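Local coordinates for uncharacterized conserved protein YiiM (Geobacillus stearothermophilus, PDB 5YHH) that probably acts as a molybdenum cofactor-dependent oxidoreductase of the MOSC family that confers resistance to hydroxylaminopurine, at residues K33-Q45 / F151-A163. Residues are numbered along the deposited sequence; the frame is centred on the assembly and turned at random.
Sequences KTPVAHPVAVGKQ and FRVLQEGVIEPGA
A two-stranded antiparallel sheet at the surface of the MOSC beta-barrel domain joins strand 40-42 to strand 157-159. Val-40 and Ile-159 form one hydrogen-bonded pair, Val-42 and Gly-157 the next. In the first, Val-40 N gives a nearly straight bond to Ile-159 O (2.9 Å). In the second, Val-42 N lies 2.6 Å from Gly-157 O, a short bond at 176°. Ala-41 and Val-158 make the non-hydrogen-bonded pair between them.

The side chains of Val-40, Val-42 and Ile-159 lie on one face of this sheet, where Val-42 and Ile-159 are buried. The two branches of Val-42 part to different neighbours. CG1, anti to the backbone N (chi1 176°), meets Val-153 CG2 at 3.6 Å. CG2 touches Ile-159 at CG1 and CD1, and the two side chains cross at about a right angle. Ile-65 also touches Val-42 and Val-153, and Ile-12 touches Ile-159, which ties the small sheet to the main one. Ala-41 and Val-158 point to the other face. Just before the strand, Pro-39 CB rests against Val-158 CG1 at 3.8 Å.

Past the strand, Lys-44 is bonded to the segment around the corner at Leu-154. The extended side chain of Glu-156 brings OE2 to Lys-44 N (3.0 Å), using the anti lone pair. The aliphatic part of Lys-44 runs alongside Val-153 O, and its NZ makes a weak bond to Leu-154 O. One water joins this NZ to Glu-156 N. Another water donates to Lys-44 O at 2.7 Å and accepts from Val-153 N at 2.8 Å.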
loop_
_atom_site.group_PDB
_atom_site.type_symbol
_atom_site.label_atom_id
_atom_site.label_comp_id
_atom_site.label_asym_id
_atom_site.label_seq_id
_atom_site.Cartn_x
_atom_site.Cartn_y
_atom_site.Cartn_z
ATOM N N LYS A 33 -14.462 0.204 2.635
ATOM C CA LYS A 33 -14.590 -0.144 1.222
ATOM C C LYS A 33 -15.171 -1.551 1.124
ATOM O O LYS A 33 -14.834 -2.412 1.928
ATOM C CB LYS A 33 -13.228 -0.077 0.530
ATOM C CG LYS A 33 -12.579 1.289 0.579
ATOM C CD LYS A 33 -11.283 1.299 -0.153
ATOM C CE LYS A 33 -10.708 2.683 -0.236
ATOM N NZ LYS A 33 -10.336 3.146 1.107
ATOM N N THR A 34 -16.046 -1.770 0.147
ATOM C CA THR A 34 -16.757 -3.048 -0.040
ATOM C C THR A 34 -16.247 -3.704 -1.321
ATOM O O THR A 34 -16.119 -3.004 -2.333
ATOM C CB THR A 34 -18.267 -2.796 -0.192
ATOM O OG1 THR A 34 -18.688 -1.873 0.825
ATOM C CG2 THR A 34 -19.076 -4.099 -0.063
ATOM N N PRO A 35 -15.969 -5.024 -1.280
ATOM C CA PRO A 35 -15.637 -5.798 -2.485
ATOM C C PRO A 35 -16.706 -5.638 -3.569
ATOM O O PRO A 35 -17.890 -5.741 -3.254
ATOM C CB PRO A 35 -15.620 -7.251 -1.999
ATOM C CG PRO A 35 -15.266 -7.156 -0.537
ATOM C CD PRO A 35 -15.857 -5.835 -0.044
ATOM N N VAL A 36 -16.297 -5.381 -4.810
ATOM C CA VAL A 36 -17.245 -5.313 -5.938
ATOM C C VAL A 36 -17.003 -6.474 -6.906
ATOM O O VAL A 36 -15.932 -7.066 -6.903
ATOM C CB VAL A 36 -17.127 -3.962 -6.679
ATOM C CG1 VAL A 36 -17.422 -2.798 -5.712
ATOM C CG2 VAL A 36 -15.725 -3.819 -7.309
ATOM N N ALA A 37 -18.004 -6.796 -7.726
ATOM C CA ALA A 37 -17.949 -7.936 -8.640
ATOM C C ALA A 37 -17.994 -7.484 -10.074
ATOM O O ALA A 37 -18.578 -8.165 -10.907
ATOM C CB ALA A 37 -19.123 -8.868 -8.393
ATOM N N HIS A 38 -17.424 -6.329 -10.385
ATOM C CA HIS A 38 -17.513 -5.815 -11.748
ATOM C C HIS A 38 -16.230 -5.072 -12.102
ATOM O O HIS A 38 -15.418 -4.795 -11.220
ATOM C CB HIS A 38 -18.743 -4.910 -11.896
ATOM C CG HIS A 38 -18.820 -3.819 -10.876
ATOM N ND1 HIS A 38 -18.011 -2.701 -10.919
ATOM C CD2 HIS A 38 -19.618 -3.663 -9.794
ATOM C CE1 HIS A 38 -18.296 -1.912 -9.896
ATOM N NE2 HIS A 38 -19.266 -2.473 -9.198
ATOM N N PRO A 39 -16.027 -4.771 -13.391
ATOM C CA PRO A 39 -14.847 -4.004 -13.787
ATOM C C PRO A 39 -14.790 -2.601 -13.193
ATOM O O PRO A 39 -15.814 -1.959 -13.020
ATOM C CB PRO A 39 -14.968 -3.934 -15.316
ATOM C CG PRO A 39 -15.691 -5.176 -15.660
ATOM C CD PRO A 39 -16.694 -5.370 -14.557
ATOM N N VAL A 40 -13.585 -2.158 -12.876
ATOM C CA VAL A 40 -13.360 -0.893 -12.211
ATOM C C VAL A 40 -12.292 -0.152 -13.024
ATOM O O VAL A 40 -11.284 -0.743 -13.411
ATOM C CB VAL A 40 -12.901 -1.127 -10.749
ATOM C CG1 VAL A 40 -12.483 0.166 -10.071
ATOM C CG2 VAL A 40 -14.029 -1.857 -9.913
ATOM N N ALA A 41 -12.536 1.119 -13.312
ATOM C CA ALA A 41 -11.547 1.946 -14.008
ATOM C C ALA A 41 -10.430 2.343 -13.045
ATOM O O ALA A 41 -10.702 2.670 -11.896
ATOM C CB ALA A 41 -12.210 3.194 -14.581
ATOM N N VAL A 42 -9.191 2.315 -13.524
ATOM C CA VAL A 42 -8.029 2.698 -12.739
ATOM C C VAL A 42 -7.505 4.018 -13.250
ATOM O O VAL A 42 -6.858 4.074 -14.286
ATOM C CB VAL A 42 -6.915 1.615 -12.807
ATOM C CG1 VAL A 42 -5.657 2.059 -12.055
ATOM C CG2 VAL A 42 -7.432 0.299 -12.260
ATOM N N GLY A 43 -7.812 5.094 -12.526
ATOM C CA GLY A 43 -7.381 6.437 -12.910
ATOM C C GLY A 43 -6.130 6.918 -12.191
ATOM O O GLY A 43 -5.775 6.422 -11.129
ATOM N N LYS A 44 -5.487 7.926 -12.756
ATOM C CA LYS A 44 -4.244 8.470 -12.220
ATOM C C LYS A 44 -4.373 9.110 -10.813
ATOM O O LYS A 44 -3.425 9.074 -10.019
ATOM C CB LYS A 44 -3.688 9.511 -13.194
ATOM C CG LYS A 44 -2.265 9.262 -13.667
ATOM C CD LYS A 44 -2.223 8.805 -15.113
ATOM C CE LYS A 44 -0.811 8.847 -15.688
ATOM N NZ LYS A 44 -0.834 8.710 -17.192
ATOM N N GLN A 45 -5.539 9.686 -10.509
ATOM C CA GLN A 45 -5.691 10.573 -9.336
ATOM C C GLN A 45 -6.921 10.237 -8.499
ATOM O O GLN A 45 -6.847 9.358 -7.612
ATOM C CB GLN A 45 -5.693 12.046 -9.796
ATOM C CG GLN A 45 -4.281 12.597 -10.110
ATOM C CD GLN A 45 -4.224 13.495 -11.343
ATOM O OE1 GLN A 45 -3.742 13.086 -12.412
ATOM N NE2 GLN A 45 -4.705 14.729 -11.200
ATOM N N PHE A 151 0.520 2.098 -4.820
ATOM C CA PHE A 151 0.941 2.288 -6.204
ATOM C C PHE A 151 0.493 3.649 -6.728
ATOM O O PHE A 151 -0.595 4.150 -6.395
ATOM C CB PHE A 151 0.239 1.285 -7.132
ATOM C CG PHE A 151 0.507 -0.160 -6.847
ATOM C CD1 PHE A 151 1.602 -0.806 -7.398
ATOM C CD2 PHE A 151 -0.399 -0.908 -6.103
ATOM C CE1 PHE A 151 1.813 -2.175 -7.174
ATOM C CE2 PHE A 151 -0.200 -2.261 -5.884
ATOM C CZ PHE A 151 0.907 -2.895 -6.411
ATOM N N ARG A 152 1.315 4.207 -7.610
ATOM C CA ARG A 152 0.897 5.262 -8.532
ATOM C C ARG A 152 0.475 4.598 -9.847
ATOM O O ARG A 152 0.889 3.467 -10.161
ATOM C CB ARG A 152 2.038 6.272 -8.759
ATOM C CG ARG A 152 3.287 5.714 -9.465
ATOM C CD ARG A 152 4.238 6.863 -9.887
ATOM N NE ARG A 152 4.713 7.594 -8.703
ATOM C CZ ARG A 152 5.709 7.205 -7.904
ATOM N NH1 ARG A 152 6.419 6.122 -8.176
ATOM N NH2 ARG A 152 6.029 7.939 -6.856
ATOM N N VAL A 153 -0.357 5.288 -10.614
ATOM C CA VAL A 153 -0.812 4.769 -11.882
ATOM C C VAL A 153 -0.002 5.413 -13.000
ATOM O O VAL A 153 -0.075 6.642 -13.197
ATOM C CB VAL A 153 -2.300 5.047 -12.061
ATOM C CG1 VAL A 153 -2.740 4.630 -13.468
ATOM C CG2 VAL A 153 -3.091 4.335 -10.920
ATOM N N LEU A 154 0.775 4.584 -13.703
ATOM C CA LEU A 154 1.575 5.022 -14.855
ATOM C C LEU A 154 0.752 5.116 -16.115
ATOM O O LEU A 154 0.962 6.022 -16.941
ATOM C CB LEU A 154 2.767 4.072 -15.101
ATOM C CG LEU A 154 3.744 3.931 -13.921
ATOM C CD1 LEU A 154 4.895 2.967 -14.275
ATOM C CD2 LEU A 154 4.274 5.298 -13.438
ATOM N N GLN A 155 -0.156 4.156 -16.302
ATOM C CA GLN A 155 -1.091 4.190 -17.429
ATOM C C GLN A 155 -2.472 3.754 -16.913
ATOM O O GLN A 155 -2.632 2.720 -16.252
ATOM C CB GLN A 155 -0.596 3.362 -18.644
ATOM C CG GLN A 155 -1.760 2.712 -19.497
ATOM C CD GLN A 155 -1.319 1.771 -20.642
ATOM O OE1 GLN A 155 -0.730 2.216 -21.621
ATOM N NE2 GLN A 155 -1.650 0.474 -20.528
ATOM N N GLU A 156 -3.458 4.611 -17.154
ATOM C CA GLU A 156 -4.845 4.355 -16.754
ATOM C C GLU A 156 -5.371 3.131 -17.481
ATOM O O GLU A 156 -4.933 2.826 -18.584
ATOM C CB GLU A 156 -5.725 5.578 -17.110
ATOM C CG GLU A 156 -5.457 6.740 -16.226
ATOM C CD GLU A 156 -6.383 7.930 -16.461
ATOM O OE1 GLU A 156 -6.921 8.096 -17.593
ATOM O OE2 GLU A 156 -6.557 8.688 -15.476
ATOM N N GLY A 157 -6.297 2.410 -16.872
ATOM C CA GLY A 157 -6.952 1.308 -17.568
ATOM C C GLY A 157 -8.110 0.761 -16.769
ATOM O O GLY A 157 -8.723 1.490 -15.966
ATOM N N VAL A 158 -8.396 -0.522 -16.981
ATOM C CA VAL A 158 -9.539 -1.196 -16.380
ATOM C C VAL A 158 -9.067 -2.546 -15.850
ATOM O O VAL A 158 -8.259 -3.218 -16.485
ATOM C CB VAL A 158 -10.705 -1.369 -17.384
ATOM C CG1 VAL A 158 -11.909 -2.055 -16.704
ATOM C CG2 VAL A 158 -11.113 -0.000 -17.981
ATOM N N ILE A 159 -9.561 -2.907 -14.669
ATOM C CA ILE A 159 -9.240 -4.177 -14.015
ATOM C C ILE A 159 -10.520 -4.841 -13.515
ATOM O O ILE A 159 -11.522 -4.171 -13.264
ATOM C CB ILE A 159 -8.334 -3.958 -12.774
ATOM C CG1 ILE A 159 -8.955 -2.920 -11.852
ATOM C CG2 ILE A 159 -6.953 -3.484 -13.170
ATOM C CD1 ILE A 159 -8.287 -2.845 -10.473
ATOM N N GLU A 160 -10.458 -6.153 -13.339
ATOM C CA GLU A 160 -11.560 -6.935 -12.792
ATOM C C GLU A 160 -11.045 -7.740 -11.632
ATOM O O GLU A 160 -9.883 -8.117 -11.650
ATOM C CB GLU A 160 -12.020 -7.965 -13.794
ATOM C CG GLU A 160 -12.889 -7.477 -14.819
ATOM C CD GLU A 160 -13.221 -8.600 -15.737
ATOM O OE1 GLU A 160 -13.894 -9.537 -15.271
ATOM O OE2 GLU A 160 -12.728 -8.574 -16.866
ATOM N N PRO A 161 -11.927 -8.069 -10.673
ATOM C CA PRO A 161 -11.512 -8.955 -9.579
ATOM C C PRO A 161 -10.884 -10.247 -10.092
ATOM O O PRO A 161 -11.368 -10.829 -11.049
ATOM C CB PRO A 161 -12.817 -9.210 -8.801
ATOM C CG PRO A 161 -13.623 -7.926 -9.025
ATOM C CD PRO A 161 -13.306 -7.573 -10.489
ATOM N N GLY A 162 -9.764 -10.650 -9.508
ATOM C CA GLY A 162 -9.048 -11.825 -9.959
ATOM C C GLY A 162 -7.982 -11.532 -10.992
ATOM O O GLY A 162 -7.272 -12.445 -11.400
ATOM N N ALA A 163 -7.863 -10.272 -11.440
ATOM C CA ALA A 163 -6.831 -9.879 -12.405
ATOM C C ALA A 163 -5.404 -10.251 -11.956
ATOM O O ALA A 163 -4.987 -9.891 -10.870
ATOM C CB ALA A 163 -6.907 -8.342 -12.672
HETATM O O HOH W 1 -1.006 7.927 -9.890
HETATM O O HOH W 2 -2.902 6.815 -18.789
#